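Local coordinates for protein aromatic-amino-acid:2-oxoglutarate transaminase (Candida albicans, PDB 6HND) that binds pyridoxal 5'-phosphate and probably transfers amino groups from aromatic amino acids, and perhaps 2-aminoadipate, to 2-oxo acids such as 2-oxoglutarate, at residues 147-152 with 311-316; 217-222 with 256-261; 283-288 with 318-323. All coordinates share one frame; numbering follows the deposited sequence.

Interaction 1: residues 147-152 with 311-316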
loop_
_atom_site.group_PDB
_atom_site.type_symbol
_atom_site.label_atom_id
_atom_site.label_comp_id
_atom_site.label_asym_id
_atom_site.label_seq_id
_atom_site.Cartn_x
_atom_site.Cartn_y
_atom_site.Cartn_z
ATOM N N ILE B 147 8.196 -0.841 -21.221
ATOM C CA ILE B 147 9.314 0.146 -21.110
ATOM C C ILE B 147 10.337 -0.118 -22.234
ATOM O O ILE B 147 10.831 0.843 -22.823
ATOM C CB ILE B 147 9.919 0.138 -19.694
ATOM C CG1 ILE B 147 9.076 0.996 -18.757
ATOM C CG2 ILE B 147 11.358 0.612 -19.654
ATOM C CD1 ILE B 147 9.267 2.487 -18.952
ATOM N N ILE B 148 10.617 -1.367 -22.576
ATOM C CA ILE B 148 11.516 -1.669 -23.725
ATOM C C ILE B 148 10.900 -1.038 -24.988
ATOM O O ILE B 148 11.633 -0.357 -25.708
ATOM C CB ILE B 148 11.779 -3.186 -23.856
ATOM C CG1 ILE B 148 12.645 -3.717 -22.711
ATOM C CG2 ILE B 148 12.393 -3.509 -25.207
ATOM C CD1 ILE B 148 12.744 -5.259 -22.659
ATOM N N ARG B 149 9.589 -1.186 -25.198
ATOM C CA ARG B 149 8.894 -0.655 -26.404
ATOM C C ARG B 149 8.925 0.890 -26.412
ATOM O O ARG B 149 9.245 1.476 -27.464
ATOM C CB ARG B 149 7.474 -1.230 -26.462
ATOM C CG ARG B 149 6.744 -0.972 -27.775
ATOM C CD ARG B 149 7.183 -1.889 -28.918
ATOM N NE ARG B 149 6.191 -1.939 -29.987
ATOM C CZ ARG B 149 6.346 -1.445 -31.220
ATOM N NH1 ARG B 149 7.460 -0.826 -31.575
ATOM N NH2 ARG B 149 5.366 -1.559 -32.099
ATOM N N THR B 150 8.619 1.543 -25.287
ATOM C CA THR B 150 8.327 3.006 -25.244
ATOM C C THR B 150 9.562 3.833 -24.879
ATOM O O THR B 150 9.665 4.968 -25.389
ATOM C CB THR B 150 7.170 3.327 -24.280
ATOM O OG1 THR B 150 7.547 2.982 -22.939
ATOM C CG2 THR B 150 5.905 2.604 -24.690
ATOM N N HIS B 151 10.422 3.326 -23.997
ATOM C CA HIS B 151 11.445 4.156 -23.296
ATOM C C HIS B 151 12.650 3.321 -22.849
ATOM O O HIS B 151 12.984 3.408 -21.669
ATOM C CB HIS B 151 10.815 4.816 -22.061
ATOM C CG HIS B 151 9.850 5.924 -22.333
ATOM N ND1 HIS B 151 10.209 7.067 -23.014
ATOM C CD2 HIS B 151 8.565 6.095 -21.937
ATOM C CE1 HIS B 151 9.180 7.893 -23.031
ATOM N NE2 HIS B 151 8.154 7.320 -22.368
ATOM N N LYS B 152 13.257 2.540 -23.745
ATOM C CA LYS B 152 14.337 1.562 -23.428
ATOM C C LYS B 152 15.484 2.278 -22.719
ATOM O O LYS B 152 16.060 3.215 -23.260
ATOM C CB LYS B 152 14.835 0.885 -24.711
ATOM C CG LYS B 152 15.713 -0.343 -24.510
ATOM C CD LYS B 152 16.331 -0.827 -25.807
ATOM C CE LYS B 152 17.846 -0.840 -25.763
ATOM N NZ LYS B 152 18.357 -2.058 -25.093
ATOM N N GLU B 311 -0.527 5.710 -36.134
ATOM C CA GLU B 311 -0.071 4.292 -36.024
ATOM C C GLU B 311 1.003 4.238 -34.936
ATOM O O GLU B 311 1.603 5.284 -34.672
ATOM C CB GLU B 311 0.489 3.769 -37.359
ATOM C CG GLU B 311 -0.505 3.802 -38.520
ATOM C CD GLU B 311 -1.702 2.870 -38.379
ATOM O OE1 GLU B 311 -1.498 1.643 -38.461
ATOM O OE2 GLU B 311 -2.841 3.365 -38.174
ATOM N N ILE B 312 1.266 3.066 -34.364
ATOM C CA ILE B 312 2.170 2.901 -33.187
ATOM C C ILE B 312 3.584 3.392 -33.535
ATOM O O ILE B 312 4.139 4.196 -32.773
ATOM C CB ILE B 312 2.179 1.439 -32.688
ATOM C CG1 ILE B 312 0.847 1.053 -32.038
ATOM C CG2 ILE B 312 3.355 1.225 -31.737
ATOM C CD1 ILE B 312 0.822 -0.308 -31.364
ATOM N N ASP B 313 4.167 2.899 -34.622
ATOM C CA ASP B 313 5.577 3.185 -35.015
ATOM C C ASP B 313 5.786 4.698 -35.085
ATOM O O ASP B 313 6.825 5.194 -34.568
ATOM C CB ASP B 313 5.946 2.489 -36.333
ATOM C CG ASP B 313 6.124 0.973 -36.204
ATOM O OD1 ASP B 313 6.359 0.482 -35.047
ATOM O OD2 ASP B 313 6.023 0.273 -37.262
ATOM N N ASP B 314 4.826 5.407 -35.683
ATOM C CA ASP B 314 4.922 6.869 -35.936
ATOM C C ASP B 314 4.818 7.567 -34.568
ATOM O O ASP B 314 5.643 8.475 -34.299
ATOM C CB ASP B 314 3.884 7.307 -36.978
ATOM C CG ASP B 314 3.834 8.805 -37.237
ATOM O OD1 ASP B 314 4.823 9.506 -36.924
ATOM O OD2 ASP B 314 2.783 9.273 -37.729
ATOM N N TYR B 315 3.877 7.118 -33.720
ATOM C CA TYR B 315 3.710 7.588 -32.323
ATOM C C TYR B 315 5.042 7.451 -31.570
ATOM O O TYR B 315 5.590 8.449 -31.070
ATOM C CB TYR B 315 2.606 6.797 -31.627
ATOM C CG TYR B 315 2.501 7.032 -30.139
ATOM C CD1 TYR B 315 2.144 8.273 -29.630
ATOM C CD2 TYR B 315 2.751 6.008 -29.247
ATOM C CE1 TYR B 315 2.024 8.493 -28.272
ATOM C CE2 TYR B 315 2.596 6.200 -27.885
ATOM C CZ TYR B 315 2.250 7.450 -27.390
ATOM O OH TYR B 315 2.118 7.631 -26.043
ATOM N N LEU B 316 5.579 6.234 -31.518
ATOM C CA LEU B 316 6.776 5.936 -30.693
ATOM C C LEU B 316 7.918 6.807 -31.190
ATOM O O LEU B 316 8.682 7.302 -30.341
ATOM C CB LEU B 316 7.135 4.454 -30.792
ATOM C CG LEU B 316 6.155 3.495 -30.128
ATOM C CD1 LEU B 316 6.669 2.068 -30.239
ATOM C CD2 LEU B 316 5.893 3.879 -28.678
#

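Interaction 2: residues 217-222 with 256-261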
loop_
_atom_site.group_PDB
_atom_site.type_symbol
_atom_site.label_atom_id
_atom_site.label_comp_id
_atom_site.label_asym_id
_atom_site.label_seq_id
_atom_site.Cartn_x
_atom_site.Cartn_y
_atom_site.Cartn_z
ATOM N N ASP B 217 10.571 24.951 -22.132
ATOM C CA ASP B 217 10.688 23.498 -21.847
ATOM C C ASP B 217 10.169 23.205 -20.437
ATOM O O ASP B 217 10.137 22.029 -20.054
ATOM C CB ASP B 217 12.143 23.059 -22.011
ATOM C CG ASP B 217 12.615 23.122 -23.456
ATOM O OD1 ASP B 217 12.266 22.201 -24.231
ATOM O OD2 ASP B 217 13.312 24.104 -23.790
ATOM N N GLY B 218 9.822 24.235 -19.675
ATOM C CA GLY B 218 9.557 24.112 -18.230
ATOM C C GLY B 218 10.634 24.789 -17.415
ATOM O O GLY B 218 10.724 26.003 -17.457
ATOM N N ILE B 219 11.410 24.022 -16.659
ATOM C CA ILE B 219 12.620 24.538 -15.958
ATOM C C ILE B 219 13.290 25.632 -16.809
ATOM O O ILE B 219 13.510 25.402 -18.021
ATOM C CB ILE B 219 13.595 23.387 -15.672
ATOM C CG1 ILE B 219 13.061 22.501 -14.536
ATOM C CG2 ILE B 219 14.971 23.932 -15.357
ATOM C CD1 ILE B 219 13.761 21.147 -14.410
ATOM N N ASP B 220 13.687 26.735 -16.173
ATOM C CA ASP B 220 14.509 27.793 -16.807
ATOM C C ASP B 220 15.982 27.348 -16.782
ATOM O O ASP B 220 16.631 27.443 -15.714
ATOM C CB ASP B 220 14.294 29.119 -16.082
ATOM C CG ASP B 220 15.008 30.298 -16.732
ATOM O OD1 ASP B 220 16.205 30.158 -17.067
ATOM O OD2 ASP B 220 14.354 31.347 -16.900
ATOM N N LEU B 221 16.514 26.893 -17.913
ATOM C CA LEU B 221 17.864 26.284 -17.939
ATOM C C LEU B 221 18.919 27.294 -17.461
ATOM O O LEU B 221 19.790 26.911 -16.654
ATOM C CB LEU B 221 18.180 25.739 -19.336
ATOM C CG LEU B 221 19.501 24.952 -19.404
ATOM C CD1 LEU B 221 19.443 23.696 -18.565
ATOM C CD2 LEU B 221 19.885 24.605 -20.828
ATOM N N THR B 222 18.863 28.543 -17.911
ATOM C CA THR B 222 19.860 29.583 -17.550
ATOM C C THR B 222 19.907 29.706 -16.017
ATOM O O THR B 222 21.026 29.700 -15.460
ATOM C CB THR B 222 19.561 30.895 -18.277
ATOM O OG1 THR B 222 19.810 30.684 -19.665
ATOM C CG2 THR B 222 20.416 32.049 -17.806
ATOM N N PHE B 256 4.154 22.110 -19.318
ATOM C CA PHE B 256 5.363 22.159 -20.189
ATOM C C PHE B 256 5.965 20.760 -20.378
ATOM O O PHE B 256 5.752 19.853 -19.550
ATOM C CB PHE B 256 6.421 23.122 -19.645
ATOM C CG PHE B 256 6.041 24.585 -19.680
ATOM C CD1 PHE B 256 5.674 25.192 -20.865
ATOM C CD2 PHE B 256 6.081 25.360 -18.533
ATOM C CE1 PHE B 256 5.318 26.531 -20.902
ATOM C CE2 PHE B 256 5.731 26.705 -18.573
ATOM C CZ PHE B 256 5.350 27.289 -19.758
ATOM N N THR B 257 6.661 20.586 -21.493
ATOM C CA THR B 257 7.326 19.329 -21.899
ATOM C C THR B 257 8.750 19.641 -22.343
ATOM O O THR B 257 8.918 20.484 -23.262
ATOM C CB THR B 257 6.575 18.606 -23.013
ATOM O OG1 THR B 257 5.296 18.269 -22.499
ATOM C CG2 THR B 257 7.282 17.354 -23.483
ATOM N N GLN B 258 9.728 19.003 -21.697
ATOM C CA GLN B 258 11.165 19.200 -21.996
ATOM C C GLN B 258 11.448 18.511 -23.328
ATOM O O GLN B 258 11.058 17.334 -23.467
ATOM C CB GLN B 258 12.051 18.639 -20.878
ATOM C CG GLN B 258 11.972 19.413 -19.575
ATOM C CD GLN B 258 12.684 18.685 -18.461
ATOM O OE1 GLN B 258 13.450 17.745 -18.684
ATOM N NE2 GLN B 258 12.441 19.123 -17.244
ATOM N N SER B 259 12.074 19.237 -24.258
ATOM C CA SER B 259 12.615 18.709 -25.536
ATOM C C SER B 259 13.677 17.644 -25.247
ATOM O O SER B 259 14.269 17.651 -24.131
ATOM C CB SER B 259 13.207 19.819 -26.368
ATOM O OG SER B 259 14.450 20.238 -25.822
ATOM N N LEU B 260 13.957 16.792 -26.232
ATOM C CA LEU B 260 15.083 15.832 -26.146
ATOM C C LEU B 260 16.376 16.605 -25.856
ATOM O O LEU B 260 17.088 16.202 -24.936
ATOM C CB LEU B 260 15.172 15.026 -27.437
ATOM C CG LEU B 260 16.360 14.069 -27.538
ATOM C CD1 LEU B 260 16.435 13.117 -26.333
ATOM C CD2 LEU B 260 16.297 13.302 -28.860
ATOM N N GLU B 261 16.630 17.726 -26.532
ATOM C CA GLU B 261 17.937 18.419 -26.393
ATOM C C GLU B 261 18.034 19.063 -24.992
ATOM O O GLU B 261 19.134 19.039 -24.396
ATOM C CB GLU B 261 18.178 19.306 -27.625
ATOM C CG GLU B 261 17.695 20.738 -27.521
ATOM C CD GLU B 261 18.155 21.597 -28.699
ATOM O OE1 GLU B 261 18.479 22.787 -28.473
ATOM O OE2 GLU B 261 18.194 21.064 -29.844
HETATM O O HOH W 1 10.468 21.126 -16.471
#

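Interaction 3: residues 283-288 with 318-323. With PLP (pyridoxal-5'-phosphate), chain E.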
loop_
_atom_site.group_PDB
_atom_site.type_symbol
_atom_site.label_atom_id
_atom_site.label_comp_id
_atom_site.label_asym_id
_atom_site.label_seq_id
_atom_site.Cartn_x
_atom_site.Cartn_y
_atom_site.Cartn_z
ATOM N N TYR B 283 1.309 10.850 -17.405
ATOM C CA TYR B 283 0.475 11.034 -18.636
ATOM C C TYR B 283 1.301 11.524 -19.836
ATOM O O TYR B 283 0.690 12.095 -20.760
ATOM C CB TYR B 283 -0.680 12.009 -18.361
ATOM C CG TYR B 283 -0.308 13.053 -17.345
ATOM C CD1 TYR B 283 0.868 13.752 -17.500
ATOM C CD2 TYR B 283 -1.066 13.266 -16.204
ATOM C CE1 TYR B 283 1.281 14.659 -16.550
ATOM C CE2 TYR B 283 -0.650 14.153 -15.226
ATOM C CZ TYR B 283 0.540 14.841 -15.403
ATOM O OH TYR B 283 1.003 15.757 -14.504
ATOM N N GLY B 284 2.610 11.248 -19.859
ATOM C CA GLY B 284 3.508 11.593 -20.974
ATOM C C GLY B 284 3.159 10.800 -22.217
ATOM O O GLY B 284 3.673 11.134 -23.296
ATOM N N TYR B 285 2.343 9.760 -22.080
ATOM C CA TYR B 285 1.884 8.951 -23.236
ATOM C C TYR B 285 0.748 9.699 -23.934
ATOM O O TYR B 285 0.540 9.462 -25.136
ATOM C CB TYR B 285 1.487 7.529 -22.841
ATOM C CG TYR B 285 2.625 6.739 -22.265
ATOM C CD1 TYR B 285 3.648 6.310 -23.082
ATOM C CD2 TYR B 285 2.688 6.416 -20.919
ATOM C CE1 TYR B 285 4.714 5.588 -22.589
ATOM C CE2 TYR B 285 3.756 5.686 -20.414
ATOM C CZ TYR B 285 4.779 5.280 -21.252
ATOM O OH TYR B 285 5.862 4.585 -20.812
ATOM N N LEU B 286 0.067 10.600 -23.220
ATOM C CA LEU B 286 -1.050 11.414 -23.784
ATOM C C LEU B 286 -0.456 12.646 -24.470
ATOM O O LEU B 286 -0.530 13.730 -23.904
ATOM C CB LEU B 286 -2.016 11.764 -22.653
ATOM C CG LEU B 286 -2.549 10.555 -21.882
ATOM C CD1 LEU B 286 -3.369 11.004 -20.682
ATOM C CD2 LEU B 286 -3.360 9.619 -22.783
ATOM N N THR B 287 0.166 12.451 -25.637
ATOM C CA THR B 287 0.831 13.515 -26.430
ATOM C C THR B 287 -0.280 14.270 -27.162
ATOM O O THR B 287 -1.211 13.607 -27.635
ATOM C CB THR B 287 1.902 12.945 -27.374
ATOM O OG1 THR B 287 1.251 12.019 -28.253
ATOM C CG2 THR B 287 3.024 12.246 -26.639
ATOM N N LEU B 288 -0.207 15.602 -27.208
ATOM C CA LEU B 288 -1.294 16.453 -27.761
ATOM C C LEU B 288 -0.718 17.304 -28.880
ATOM O O LEU B 288 0.229 18.049 -28.634
ATOM C CB LEU B 288 -1.867 17.330 -26.643
ATOM C CG LEU B 288 -2.221 16.622 -25.341
ATOM C CD1 LEU B 288 -2.641 17.631 -24.291
ATOM C CD2 LEU B 288 -3.312 15.593 -25.559
ATOM N N ASN B 318 7.996 9.709 -33.396
ATOM C CA ASN B 318 7.911 11.165 -33.664
ATOM C C ASN B 318 7.085 11.883 -32.595
ATOM O O ASN B 318 7.336 13.078 -32.421
ATOM C CB ASN B 318 7.414 11.404 -35.088
ATOM C CG ASN B 318 8.310 10.707 -36.099
ATOM O OD1 ASN B 318 9.503 10.985 -36.159
ATOM N ND2 ASN B 318 7.764 9.758 -36.841
ATOM N N HIS B 319 6.163 11.217 -31.889
ATOM C CA HIS B 319 5.260 11.916 -30.932
ATOM C C HIS B 319 5.828 11.831 -29.510
ATOM O O HIS B 319 6.010 12.890 -28.876
ATOM C CB HIS B 319 3.838 11.389 -31.078
ATOM C CG HIS B 319 3.257 11.782 -32.393
ATOM N ND1 HIS B 319 2.435 12.883 -32.533
ATOM C CD2 HIS B 319 3.444 11.269 -33.631
ATOM C CE1 HIS B 319 2.105 13.009 -33.804
ATOM N NE2 HIS B 319 2.716 12.028 -34.503
ATOM N N LEU B 320 6.120 10.618 -29.057
ATOM C CA LEU B 320 6.622 10.328 -27.690
ATOM C C LEU B 320 7.949 11.058 -27.467
ATOM O O LEU B 320 8.840 10.880 -28.247
ATOM C CB LEU B 320 6.761 8.811 -27.548
ATOM C CG LEU B 320 6.596 8.271 -26.133
ATOM C CD1 LEU B 320 5.224 8.648 -25.578
ATOM C CD2 LEU B 320 6.804 6.759 -26.110
ATOM N N THR B 321 8.068 11.889 -26.445
ATOM C CA THR B 321 9.369 12.498 -26.099
ATOM C C THR B 321 10.149 11.498 -25.256
ATOM O O THR B 321 9.573 10.940 -24.333
ATOM C CB THR B 321 9.217 13.832 -25.377
ATOM O OG1 THR B 321 8.265 14.611 -26.112
ATOM C CG2 THR B 321 10.565 14.503 -25.223
ATOM N N PRO B 322 11.447 11.220 -25.566
ATOM C CA PRO B 322 12.258 10.291 -24.794
ATOM C C PRO B 322 12.303 10.558 -23.290
ATOM O O PRO B 322 12.335 11.715 -22.902
ATOM C CB PRO B 322 13.657 10.473 -25.372
ATOM C CG PRO B 322 13.402 10.826 -26.818
ATOM C CD PRO B 322 12.190 11.720 -26.740
ATOM N N SER B 323 12.316 9.459 -22.518
ATOM C CA SER B 323 12.551 9.402 -21.057
ATOM C C SER B 323 14.030 9.673 -20.780
ATOM O O SER B 323 14.880 9.292 -21.615
ATOM C CB SER B 323 12.107 8.048 -20.486
ATOM O OG SER B 323 12.607 7.818 -19.165
HETATM N N1 PLP E . 2.567 12.967 -10.013
HETATM C C2 PLP E . 1.911 13.767 -10.843
HETATM C C2A PLP E . 2.715 14.771 -11.596
HETATM C C3 PLP E . 0.506 13.636 -11.023
HETATM O O3 PLP E . -0.139 14.473 -11.891
HETATM C C4 PLP E . -0.204 12.649 -10.289
HETATM C C4A PLP E . -1.649 12.447 -10.549
HETATM C C5 PLP E . 0.536 11.809 -9.429
HETATM C C6 PLP E . 1.889 12.026 -9.321
HETATM C C5A PLP E . -0.102 10.789 -8.523
HETATM O O4P PLP E . -0.550 9.570 -9.174
HETATM P P PLP E . -1.146 8.356 -8.280
HETATM O O1P PLP E . -0.354 8.328 -6.979
HETATM O O2P PLP E . -0.942 7.172 -9.224
HETATM O O3P PLP E . -2.588 8.668 -8.042
HETATM O O HOH W 2 5.842 11.964 -24.447
HETATM O O HOH W 3 0.905 13.895 -30.458
#

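Interaction 1: residues 147-152 with 311-316
Arg-149, near the C-terminal end of helix 137-151, reaches across to three side chains on the N-terminal part of helix 312-319. From CB, with CG anti to the backbone N (chi1 -169°) and a bend at chi2, the chain swings its tip toward helix 312-319 and crosses Leu-316 and Ile-312 at about a right angle. Arg-149 CG passes Leu-316 CD1 at 3.9 Å, and NE lies at a similar distance from the same methyl. CZ, too, lies under this methyl. At the tip, Leu-316 CD1 sits over one face of the guanidinium, offset toward its rim and 3.3 Å from Arg-149 NH1. NH2 meets Ile-312 CG2 at 3.5 Å. Beyond, at the edge of the guanidinium and in its plane, lies Asp-313 OD1, 3.7 Å from Arg-149 NH2: a long salt bridge, the two flat groups turned 70° apart. The stronger partner is Asp-393, salt-bridged to NE from helix 392-418. Thr-150 CG2 touches the other methyl, Leu-316 CD2, at 4.2 Å, while Thr-150 OG1 bonds to Phe-146 O within its own helix and to Tyr-285 OH. The segment axes approach no closer than 11.1 Å, at 62°, and side chains bridge the interval. Hydrophobic cover on a guanidinium face, with Asp-313 at its edge and Asp-393 at NE, implies that charge and apolar packing share this partly buried joint, Asp-393 probably carrying more of the electrostatic balance.

Interaction 2: residues 217-222 with 256-261
Phe-256 opens the segment by setting its CB against the backbone of Gly-218, 3.6 Å from Gly-218 N; CG and CD2 follow along the same glycine, whose CA lies oblique to the ring. Gly-218 has a positive phi (110°), a conformation suited to glycine, and Phe-256 packs directly on its backbone. Thr-257 turns its side chain away, to bond through OG1 to Gly-250 N, and only its backbone brushes Asp-217 O. Gln-258 brings CG within 3.2 Å of Asp-217 O, and its extended chain carries the amide past Ile-219, where NE2 stands 3.7 Å from Ile-219 CD1. A water joins the two loops here, accepting from Ile-219 N at 3.1 Å and from Gln-258 NE2 at 2.9 Å; Gln-258 OE1 bonds to Tyr-324 OH. Both segments are loops leading into helices, 221-229 and 260-272, of the domain built on the mixed seven-stranded sheet of this PLP-dependent aminotransferase, and each helix starts with a side-chain N-cap: Asp-220 OD1 to Gln-223 N, Ser-259 OG to Phe-262 N. At Ser-259 the backbone N donates to Asp-217 OD1 at 3.0 Å and 165°, meeting the oxygen on its anti side, 27° out of the carboxylate plane. Ser-259 OG, held between its backbone N and carbonyl carbon, adds a weak bond to the same Asp-217 OD1, 3.3 Å away.

Interaction 3: residues 283-288 with 318-323
Leu-320 CD1 makes the apolar contact with Tyr-285, lying 3.8 Å from Tyr-285 CD1, oblique to the ring, and 3.7 Å from Gly-284 O. With CG anti to the backbone N (chi1 -151°), the leucine swings its branch toward the 283-286 turn. Thr-287 CG2 packs against the backbone of His-319, 3.8 Å from His-319 O, and near Leu-320 CA. No direct hydrogen bond crosses; two waters do the polar bridging. One donates to Gly-284 O at 2.6 Å and accepts from Thr-321 N at 3.0 Å; the other links Thr-287 OG1 to His-319 ND1. Thr-287 OG1 is also bonded to Arg-403 NE. Turn bonding shapes the first segment: Leu-286 N to Tyr-283 O closes a type I beta turn, and Leu-286 centres an inverse gamma turn. Cofactor contact comes at the head of this turn, where Tyr-283 OH hydrogen-bonds PLP O3 at 3.1 Å, either oxygen being able to donate; Tyr-130 of the second subunit also bonds the PLP. The contact joins the loop following strand 276-280 to the end of helix 312-319 and the loop after it. Helix 392-418 meets Tyr-285 and His-319, helix 137-151 meets Leu-320, and Tyr-285 OH bonds Glu-337 on strand 333-338.

How the interactions relate
Interactions 1 and 3 both use helix 312-319, at its start and its end, and their centres are 9 Å apart; Tyr-315 OH, bonded to Tyr-285 O, joins them directly. Interaction 1 is partly buried and combines charge with methyl packing between helices, whereas interactions 2 and 3 are buried contacts of loops that use bridging waters and backbone polar groups, interaction 3 with apolar packing as well. Interaction 2 has direct side-chain-to-backbone bonding; interaction 3 has none across it but reaches the cofactor through Tyr-283. Those two meet where Thr-321 packs on Thr-257 and Gln-258, and Pro-322 on Leu-260. Interactions 1 and 2 do not touch, whereas interaction 3 touches both.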